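Local coordinates for protein putative adhesin (Bacteroides thetaiotaomicron, PDB 4QDG) that probably acts as a membrane-attached component of a bacterial pilus, as a lipoprotein of the FimB/Mfa2 family, at residues A[238-241]-A[246-249]. Numbering follows the deposited sequence.
Sequences VRRK and EIIN
Val238 pairs with Ile248 through two backbone bonds. Val238 N gives a nearly straight one to Ile248 O (2.8 Å), and Ile248 N returns a weak one to Val238 O at 3.3 Å. That same carbonyl oxygen also takes a weak, bent bond from Ile247 N (2.9 Å, 122° at the hydrogen). Two successive N-H groups thus share one acceptor. The side chains of Val238 and Ile248 lie side by side, CB to CB 3.9 Å. Ile247 CD1 reaches Val238 CG1 at 4.1 Å. Ile247 CG2 sits over one face of the Arg240 guanidinium, 3.5 Å from Arg240 NH1. On the face opposite Val238 and Ile248, Arg239 and Glu246 run alongside each other. Arg239 CG is anti to the backbone N (chi1 -167°), and a bend at chi3 helps bring NH1 to Glu246 OE2 in a long salt bridge (3.3 Å). OE2 lies in the guanidinium plane, but NH1 comes in tilted from the carboxylate plane, on its anti side. Arg239 NH2 has further salt bridges to Glu171 and Glu173 of strand 170-176, which probably fix the guanidinium. Both Val238 and Ile248 pack on Leu157 of strand 140-159. Ile247 and Ile248 sit opposite the single Val238, a classic beta bulge in the antiparallel hairpin of strands 235-240 and 246-251.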
ATOM      1  N   VAL A 238     -20.449   0.299  -4.657  1.00 28.43           N
ATOM      2  CA  VAL A 238     -20.826   1.400  -5.533  1.00 27.65           C
ATOM      3  C   VAL A 238     -22.350   1.563  -5.386  1.00 32.02           C
ATOM      4  O   VAL A 238     -23.110   0.631  -5.652  1.00 31.84           O
ATOM      5  CB  VAL A 238     -20.346   1.274  -7.005  1.00 29.66           C
ATOM      6  CG1 VAL A 238     -20.740   2.525  -7.797  1.00 28.62           C
ATOM      7  CG2 VAL A 238     -18.833   1.079  -7.072  1.00 28.77           C
ATOM      8  N   ARG A 239     -22.771   2.728  -4.878  1.00 27.90           N
ATOM      9  CA  ARG A 239     -24.175   3.008  -4.588  1.00 28.97           C
ATOM     10  C   ARG A 239     -24.708   4.181  -5.381  1.00 33.91           C
ATOM     11  O   ARG A 239     -24.022   5.214  -5.456  1.00 32.48           O
ATOM     12  CB  ARG A 239     -24.313   3.309  -3.092  1.00 27.24           C
ATOM     13  CG  ARG A 239     -25.736   3.333  -2.523  1.00 33.34           C
ATOM     14  CD  ARG A 239     -25.759   3.306  -0.999  1.00 35.59           C
ATOM     15  NE  ARG A 239     -24.759   4.205  -0.448  1.00 52.14           N
ATOM     16  CZ  ARG A 239     -23.695   3.828   0.254  1.00 63.51           C
ATOM     17  NH1 ARG A 239     -23.529   2.553   0.591  1.00 46.07           N
ATOM     18  NH2 ARG A 239     -22.807   4.726   0.652  1.00 51.80           N
ATOM     19  N   ARG A 240     -25.928   4.023  -5.978  1.00 31.45           N
ATOM     20  CA  ARG A 240     -26.641   5.125  -6.649  1.00 32.37           C
ATOM     21  C   ARG A 240     -27.180   6.028  -5.551  1.00 36.90           C
ATOM     22  O   ARG A 240     -27.944   5.536  -4.718  1.00 35.81           O
ATOM     23  CB  ARG A 240     -27.812   4.629  -7.523  1.00 36.17           C
ATOM     24  CG  ARG A 240     -27.465   3.825  -8.767  1.00 54.11           C
ATOM     25  CD  ARG A 240     -28.659   3.742  -9.731  1.00 57.95           C
ATOM     26  NE  ARG A 240     -29.750   2.923  -9.190  1.00 58.91           N
ATOM     27  CZ  ARG A 240     -30.109   1.730  -9.660  1.00 70.70           C
ATOM     28  NH1 ARG A 240     -29.500   1.214 -10.720  1.00 54.14           N
ATOM     29  NH2 ARG A 240     -31.095   1.057  -9.084  1.00 64.28           N
ATOM     30  N   LYS A 241     -26.764   7.317  -5.513  1.00 34.59           N
ATOM     31  CA  LYS A 241     -27.161   8.304  -4.490  1.00 35.31           C
ATOM     32  C   LYS A 241     -28.691   8.497  -4.368  1.00 41.50           C
ATOM     33  O   LYS A 241     -29.215   8.511  -3.249  1.00 41.89           O
ATOM     34  CB  LYS A 241     -26.487   9.661  -4.782  1.00 37.00           C
ATOM     35  CG  LYS A 241     -25.128   9.780  -4.127  1.00 43.85           C
ATOM     36  CD  LYS A 241     -24.193  10.698  -4.864  1.00 55.55           C
ATOM     37  CE  LYS A 241     -23.980  12.028  -4.202  1.00 62.92           C
ATOM     38  NZ  LYS A 241     -23.105  12.881  -5.045  1.00 69.12           N
ATOM     39  N   GLU A 246     -27.246  -0.326  -4.095  1.00 32.13           N
ATOM     40  CA  GLU A 246     -25.844  -0.695  -4.253  1.00 31.63           C
ATOM     41  C   GLU A 246     -25.734  -1.562  -5.481  1.00 34.89           C
ATOM     42  O   GLU A 246     -26.075  -2.738  -5.430  1.00 35.94           O
ATOM     43  CB  GLU A 246     -25.303  -1.405  -3.009  1.00 32.64           C
ATOM     44  CG  GLU A 246     -25.190  -0.496  -1.799  1.00 47.57           C
ATOM     45  CD  GLU A 246     -24.804  -1.199  -0.507  1.00 65.95           C
ATOM     46  OE1 GLU A 246     -24.634  -2.441  -0.540  1.00 41.18           O
ATOM     47  OE2 GLU A 246     -24.636  -0.504   0.524  1.00 53.71           O
ATOM     48  N   ILE A 247     -25.306  -0.973  -6.594  1.00 31.66           N
ATOM     49  CA  ILE A 247     -25.213  -1.649  -7.899  1.00 30.83           C
ATOM     50  C   ILE A 247     -24.021  -2.619  -7.938  1.00 32.58           C
ATOM     51  O   ILE A 247     -24.076  -3.612  -8.660  1.00 31.08           O
ATOM     52  CB  ILE A 247     -25.203  -0.620  -9.079  1.00 32.96           C
ATOM     53  CG1 ILE A 247     -24.050   0.391  -8.983  1.00 31.87           C
ATOM     54  CG2 ILE A 247     -26.560   0.093  -9.164  1.00 32.91           C
ATOM     55  CD1 ILE A 247     -23.482   0.835 -10.348  1.00 34.27           C
ATOM     56  N   ILE A 248     -22.951  -2.321  -7.161  1.00 28.83           N
ATOM     57  CA  ILE A 248     -21.738  -3.133  -7.009  1.00 27.71           C
ATOM     58  C   ILE A 248     -21.452  -3.277  -5.499  1.00 31.55           C
ATOM     59  O   ILE A 248     -21.473  -2.289  -4.749  1.00 30.53           O
ATOM     60  CB  ILE A 248     -20.502  -2.575  -7.804  1.00 29.54           C
ATOM     61  CG1 ILE A 248     -20.788  -2.473  -9.307  1.00 29.15           C
ATOM     62  CG2 ILE A 248     -19.254  -3.437  -7.586  1.00 29.50           C
ATOM     63  CD1 ILE A 248     -20.054  -1.341 -10.019  1.00 27.12           C
ATOM     64  N   ASN A 249     -21.234  -4.519  -5.059  1.00 28.01           N
ATOM     65  CA  ASN A 249     -20.908  -4.880  -3.691  1.00 28.42           C
ATOM     66  C   ASN A 249     -20.190  -6.198  -3.758  1.00 35.16           C
ATOM     67  O   ASN A 249     -20.815  -7.267  -3.740  1.00 36.77           O
ATOM     68  CB  ASN A 249     -22.130  -4.933  -2.768  1.00 31.16           C
ATOM     69  CG  ASN A 249     -21.765  -5.211  -1.326  1.00 42.48           C
ATOM     70  OD1 ASN A 249     -20.892  -4.576  -0.744  1.00 51.11           O
ATOM     71  ND2 ASN A 249     -22.462  -6.133  -0.707  1.00 38.92           N
TER